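Local coordinates for hypothetical protein TM1553 (Thermotoga maritima, PDB 1VRM) that probably transfers FMN from FAD onto target proteins, as ApbE-family flavin transferases do, at residues E84-I89 against F145-M150. Residues are numbered along the deposited sequence; the frame is centred on the assembly and turned at random.
Sequences ETYSLI and FDDKNM
Y86 reaches from helix 83-98 into the turn that joins strands 143-146 and 151-154, and nearly the whole contact is built round its ring. With CG anti to the backbone N (chi1 -162°), the ring is carried across to the turn, where its hydroxyl meets D147. M150, a selenomethionine, lies over one face: its CG stands 4.0 Å from the centroid of the Y86 ring in a CH-pi contact, and its bent chain brings CE to 3.6 Å from Y86 CD2, while the selenium sits obliquely in a Met-aromatic contact. F145 turns its edge toward the Y86 face in an offset T-shaped pair, planes at 89° and F145 CD1 3.8 Å from Y86 CE1. On the far part of the F145 rim, I89 CG2 comes to 3.8 Å from CE1 of F145; a branched residue suits this spot, filling in beside a flat ring. V152 of the neighbouring strand also touches both aromatic rings.

The packing gives way to a polar, solvent-facing side at the turn. There D146 takes N149 N on OD1 as an Asx motif and N149 ND2 on OD2, and also pairs with R151. D147, though exposed, bends its carboxylate back so that Y86 OH donates to OD1 over a very short 2.5 Å, at the ring edge. K90 forms a salt bridge with the same oxygen. A phenylalanine in place of Y86 would probably leave D147 OD1 without its hydroxyl donor, with the K90 charge as a remaining partner. Tyrosine thus serves both environments, its ring joining helix to hairpin and its hydroxyl meeting an acceptor whose negative charge probably strengthens the bond.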
loop_
_atom_site.group_PDB
_atom_site.type_symbol
_atom_site.label_atom_id
_atom_site.label_comp_id
_atom_site.label_asym_id
_atom_site.label_seq_id
_atom_site.Cartn_x
_atom_site.Cartn_y
_atom_site.Cartn_z
ATOM N N GLU A 84 9.924 -8.423 13.346
ATOM C CA GLU A 84 9.006 -8.154 12.226
ATOM C C GLU A 84 8.669 -6.663 12.136
ATOM O O GLU A 84 8.717 -6.020 11.069
ATOM C CB GLU A 84 7.725 -8.982 12.356
ATOM C CG GLU A 84 6.794 -8.778 11.146
ATOM C CD GLU A 84 5.433 -9.456 11.247
ATOM O OE1 GLU A 84 4.898 -9.561 12.387
ATOM O OE2 GLU A 84 4.915 -9.842 10.163
ATOM N N THR A 85 8.274 -6.141 13.264
ATOM C CA THR A 85 7.888 -4.748 13.333
ATOM C C THR A 85 9.091 -3.856 12.958
ATOM O O THR A 85 8.977 -2.888 12.173
ATOM C CB THR A 85 7.500 -4.442 14.750
ATOM O OG1 THR A 85 6.353 -5.218 15.073
ATOM C CG2 THR A 85 7.144 -2.990 14.912
ATOM N N TYR A 86 10.234 -4.181 13.539
ATOM C CA TYR A 86 11.443 -3.387 13.291
ATOM C C TYR A 86 11.780 -3.330 11.805
ATOM O O TYR A 86 12.001 -2.250 11.217
ATOM C CB TYR A 86 12.591 -3.943 14.111
ATOM C CG TYR A 86 13.741 -2.993 14.266
ATOM C CD1 TYR A 86 13.666 -1.961 15.194
ATOM C CD2 TYR A 86 14.913 -3.155 13.568
ATOM C CE1 TYR A 86 14.726 -1.058 15.377
ATOM C CE2 TYR A 86 15.982 -2.257 13.745
ATOM C CZ TYR A 86 15.879 -1.234 14.675
ATOM O OH TYR A 86 16.917 -0.330 14.900
ATOM N N SER A 87 11.740 -4.498 11.174
ATOM C CA SER A 87 12.103 -4.606 9.780
ATOM C C SER A 87 11.082 -3.866 8.894
ATOM O O SER A 87 11.451 -3.171 7.946
ATOM C CB SER A 87 12.173 -6.068 9.374
ATOM O OG SER A 87 10.878 -6.614 9.276
ATOM N N LEU A 88 9.799 -3.960 9.215
ATOM C CA LEU A 88 8.795 -3.259 8.393
ATOM C C LEU A 88 8.888 -1.743 8.504
ATOM O O LEU A 88 8.816 -1.025 7.523
ATOM C CB LEU A 88 7.375 -3.752 8.729
ATOM C CG LEU A 88 6.248 -3.148 7.925
ATOM C CD1 LEU A 88 6.446 -3.299 6.430
ATOM C CD2 LEU A 88 4.986 -3.846 8.397
ATOM N N ILE A 89 9.037 -1.266 9.719
ATOM C CA ILE A 89 9.224 0.181 9.897
ATOM C C ILE A 89 10.483 0.675 9.209
ATOM O O ILE A 89 10.433 1.671 8.481
ATOM C CB ILE A 89 9.157 0.567 11.392
ATOM C CG1 ILE A 89 7.762 0.220 11.904
ATOM C CG2 ILE A 89 9.465 2.037 11.639
ATOM C CD1 ILE A 89 7.549 0.431 13.405
ATOM N N PHE A 145 16.048 4.853 15.225
ATOM C CA PHE A 145 16.259 3.421 15.368
ATOM C C PHE A 145 17.452 3.128 16.244
ATOM O O PHE A 145 18.471 3.798 16.135
ATOM C CB PHE A 145 16.506 2.821 13.989
ATOM C CG PHE A 145 15.333 2.942 13.076
ATOM C CD1 PHE A 145 14.317 2.040 13.163
ATOM C CD2 PHE A 145 15.239 3.959 12.147
ATOM C CE1 PHE A 145 13.193 2.138 12.334
ATOM C CE2 PHE A 145 14.131 4.070 11.292
ATOM C CZ PHE A 145 13.098 3.172 11.413
ATOM N N ASP A 146 17.301 2.103 17.079
ATOM C CA ASP A 146 18.367 1.518 17.882
ATOM C C ASP A 146 18.521 0.053 17.432
ATOM O O ASP A 146 17.866 -0.844 17.972
ATOM C CB ASP A 146 17.976 1.642 19.344
ATOM C CG ASP A 146 18.948 0.968 20.300
ATOM O OD1 ASP A 146 19.964 0.401 19.843
ATOM O OD2 ASP A 146 18.661 1.043 21.520
ATOM N N ASP A 147 19.427 -0.182 16.479
ATOM C CA ASP A 147 19.685 -1.552 16.014
ATOM C C ASP A 147 20.270 -2.469 17.100
ATOM O O ASP A 147 19.935 -3.643 17.136
ATOM C CB ASP A 147 20.643 -1.590 14.811
ATOM C CG ASP A 147 20.125 -0.840 13.599
ATOM O OD1 ASP A 147 18.896 -0.674 13.418
ATOM O OD2 ASP A 147 20.990 -0.392 12.808
ATOM N N LYS A 148 21.105 -1.934 17.992
ATOM C CA LYS A 148 21.703 -2.722 19.105
ATOM C C LYS A 148 20.602 -3.441 19.907
ATOM O O LYS A 148 20.620 -4.658 20.075
ATOM C CB LYS A 148 22.492 -1.790 20.033
ATOM C CG LYS A 148 23.386 -2.463 21.089
ATOM C CD LYS A 148 23.572 -1.564 22.312
ATOM N N ASN A 149 19.607 -2.679 20.363
ATOM C CA ASN A 149 18.561 -3.216 21.218
ATOM C C ASN A 149 17.195 -3.407 20.556
ATOM O O ASN A 149 16.235 -3.770 21.252
ATOM C CB ASN A 149 18.417 -2.292 22.431
ATOM C CG ASN A 149 19.754 -2.042 23.119
ATOM O OD1 ASN A 149 20.322 -2.963 23.698
ATOM N ND2 ASN A 149 20.283 -0.824 23.011
HETATM N N MSE A 150 17.101 -3.090 19.263
HETATM C CA MSE A 150 15.861 -3.165 18.509
HETATM C C MSE A 150 14.751 -2.344 19.153
HETATM O O MSE A 150 13.678 -2.857 19.558
HETATM C CB MSE A 150 15.426 -4.601 18.372
HETATM C CG MSE A 150 14.403 -4.815 17.338
HETATM SE SE MSE A 150 14.644 -6.668 16.691
HETATM C CE MSE A 150 15.850 -6.308 15.138
#